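4-oxalocrotonate tautomerase (Thermus thermophilus, PDB 3ABF) belongs to the tautomerase enzyme family of the MIF clan, small beta-alpha-beta subunits that here assemble into a hexamer. Local coordinates at residues K5-E10 with Y44-D49. Residues are numbered along the deposited sequence; the frame is centred on the assembly and turned at random.
Sequences KVTLLE and YEVRRD. With SO4 (sulfate ion), chain G; SO4 (sulfate ion), chain I.
Tyr-44 N donates to Val-6 O at 2.8 Å, and Tyr-44 O takes the N-H of Leu-8; Val-46 then repeats the pattern, giving its N-H to Leu-8 O at 2.9 Å and receiving that of Glu-10. These four bonds join the parallel strands of the beta-alpha-beta unit 2-9, 14-31, 39-46. Thr-7 and Tyr-44 share one face of the sheet: with CG anti to the backbone N (chi1 173°), the tyrosine ring runs alongside Thr-7, whose OG1 lies at the ring edge, 3.4 Å from Tyr-44 CD1, while Val-46 CG1 lies over one ring face near the rim. On the opposite side of the sheet Leu-8 CD2 rests against Glu-45 CG. Beyond them Leu-9 CD2 meets Val-46 CG2 at 3.9 Å, and Leu-9 CD1 sits over the Arg-48 guanidinium centre. A water donates to both Leu-9 O and Glu-45 OE2. Glu-45 OE1 salt-bridges Lys-17 of its own chain and accepts from Gln-50 of a neighbouring subunit, whose Arg-47 salt-bridges Glu-10 OE1. Lys-5 NZ grips both sulfates, chain I O4 at 2.7 Å, sharing them with Lys-5 of other subunits. Residues 5-7 also pair with a neighbouring subunit's strand, so backbone and charged ends alike link chains, the sulfates probably offsetting the gathered lysines.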
# COMPACT_ATOMS: atom_id res chain seq x y z
N LYS A 5 -0.68 6.83 6.98
CA LYS A 5 -0.15 7.17 5.67
C LYS A 5 -1.12 8.15 5.06
O LYS A 5 -2.31 7.88 4.97
CB LYS A 5 -0.03 5.93 4.75
CG LYS A 5 0.69 6.28 3.46
CD LYS A 5 1.06 5.08 2.60
CE LYS A 5 -0.13 4.59 1.81
NZ LYS A 5 0.31 3.65 0.73
N VAL A 6 -0.61 9.31 4.67
CA VAL A 6 -1.45 10.34 4.08
C VAL A 6 -1.15 10.44 2.59
O VAL A 6 -0.02 10.71 2.20
CB VAL A 6 -1.17 11.73 4.69
CG1 VAL A 6 -2.15 12.77 4.13
CG2 VAL A 6 -1.23 11.65 6.22
N THR A 7 -2.16 10.20 1.76
CA THR A 7 -1.95 10.31 0.33
C THR A 7 -2.52 11.66 -0.08
O THR A 7 -3.69 11.94 0.16
CB THR A 7 -2.64 9.17 -0.43
OG1 THR A 7 -2.10 7.92 0.02
CG2 THR A 7 -2.41 9.29 -1.92
N LEU A 8 -1.67 12.51 -0.67
CA LEU A 8 -2.08 13.84 -1.10
C LEU A 8 -1.19 14.32 -2.24
O LEU A 8 -0.12 13.76 -2.46
CB LEU A 8 -1.99 14.84 0.06
CG LEU A 8 -0.59 15.22 0.56
CD1 LEU A 8 -0.74 16.26 1.65
CD2 LEU A 8 0.16 14.01 1.10
N LEU A 9 -1.63 15.35 -2.95
CA LEU A 9 -0.85 15.88 -4.05
C LEU A 9 0.39 16.56 -3.52
O LEU A 9 0.35 17.22 -2.47
CB LEU A 9 -1.67 16.88 -4.87
CG LEU A 9 -2.79 16.30 -5.75
CD1 LEU A 9 -3.61 17.44 -6.33
CD2 LEU A 9 -2.19 15.45 -6.87
N GLU A 10 1.49 16.41 -4.25
CA GLU A 10 2.77 17.00 -3.88
C GLU A 10 2.67 18.53 -3.95
O GLU A 10 1.87 19.06 -4.72
CB GLU A 10 3.86 16.50 -4.83
CG GLU A 10 5.27 16.85 -4.40
CD GLU A 10 6.34 16.03 -5.12
OE1 GLU A 10 7.54 16.24 -4.83
OE2 GLU A 10 6.00 15.18 -5.98
N TYR A 44 2.68 10.34 1.57
CA TYR A 44 2.81 9.76 0.24
C TYR A 44 2.30 10.83 -0.70
O TYR A 44 1.11 10.94 -0.94
CB TYR A 44 1.94 8.51 0.13
CG TYR A 44 1.88 7.93 -1.27
CD1 TYR A 44 0.76 7.21 -1.69
CD2 TYR A 44 2.92 8.12 -2.18
CE1 TYR A 44 0.67 6.70 -2.97
CE2 TYR A 44 2.83 7.61 -3.48
CZ TYR A 44 1.71 6.90 -3.87
OH TYR A 44 1.59 6.41 -5.15
N GLU A 45 3.22 11.64 -1.23
CA GLU A 45 2.86 12.73 -2.12
C GLU A 45 2.85 12.25 -3.56
O GLU A 45 3.86 11.73 -4.07
CB GLU A 45 3.86 13.89 -1.95
CG GLU A 45 3.84 14.51 -0.56
CD GLU A 45 4.88 15.60 -0.40
OE1 GLU A 45 6.04 15.29 -0.07
OE2 GLU A 45 4.53 16.78 -0.62
N VAL A 46 1.72 12.42 -4.22
CA VAL A 46 1.60 11.97 -5.59
C VAL A 46 1.59 13.14 -6.55
O VAL A 46 1.10 14.23 -6.23
CB VAL A 46 0.34 11.10 -5.79
CG1 VAL A 46 0.32 10.00 -4.73
CG2 VAL A 46 -0.90 11.95 -5.69
N ARG A 47 2.16 12.93 -7.73
CA ARG A 47 2.22 13.98 -8.71
C ARG A 47 0.90 14.07 -9.46
O ARG A 47 0.13 13.13 -9.47
CB ARG A 47 3.40 13.74 -9.66
CG ARG A 47 4.73 13.72 -8.89
CD ARG A 47 5.90 14.07 -9.79
NE ARG A 47 6.20 13.00 -10.74
CZ ARG A 47 6.87 11.90 -10.43
NH1 ARG A 47 7.09 10.98 -11.37
NH2 ARG A 47 7.33 11.72 -9.20
N ARG A 48 0.65 15.21 -10.07
CA ARG A 48 -0.61 15.40 -10.79
C ARG A 48 -0.83 14.44 -11.95
O ARG A 48 -1.98 14.17 -12.30
CB ARG A 48 -0.74 16.85 -11.24
CG ARG A 48 -1.06 17.80 -10.09
CD ARG A 48 -1.19 19.23 -10.59
NE ARG A 48 -1.81 20.11 -9.61
CZ ARG A 48 -1.35 20.29 -8.37
NH1 ARG A 48 -1.98 21.11 -7.54
NH2 ARG A 48 -0.27 19.65 -7.97
N ASP A 49 0.24 13.94 -12.57
CA ASP A 49 0.05 13.00 -13.67
C ASP A 49 0.01 11.55 -13.17
O ASP A 49 0.17 10.62 -13.95
CB ASP A 49 1.14 13.19 -14.74
CG ASP A 49 2.54 12.84 -14.24
OD1 ASP A 49 2.81 12.99 -13.03
OD2 ASP A 49 3.38 12.43 -15.08
S SO4 G . -2.58 2.05 -0.59
O1 SO4 G . -1.27 2.27 -1.22
O2 SO4 G . -2.95 0.63 -0.64
O3 SO4 G . -2.51 2.49 0.82
O4 SO4 G . -3.59 2.86 -1.30
S SO4 I . 1.73 0.68 2.67
O1 SO4 I . 2.98 0.02 3.05
O2 SO4 I . 0.94 -0.23 1.82
O3 SO4 I . 0.95 1.02 3.86
O4 SO4 I . 2.05 1.91 1.92
O HOH W 1 2.09 17.89 -0.55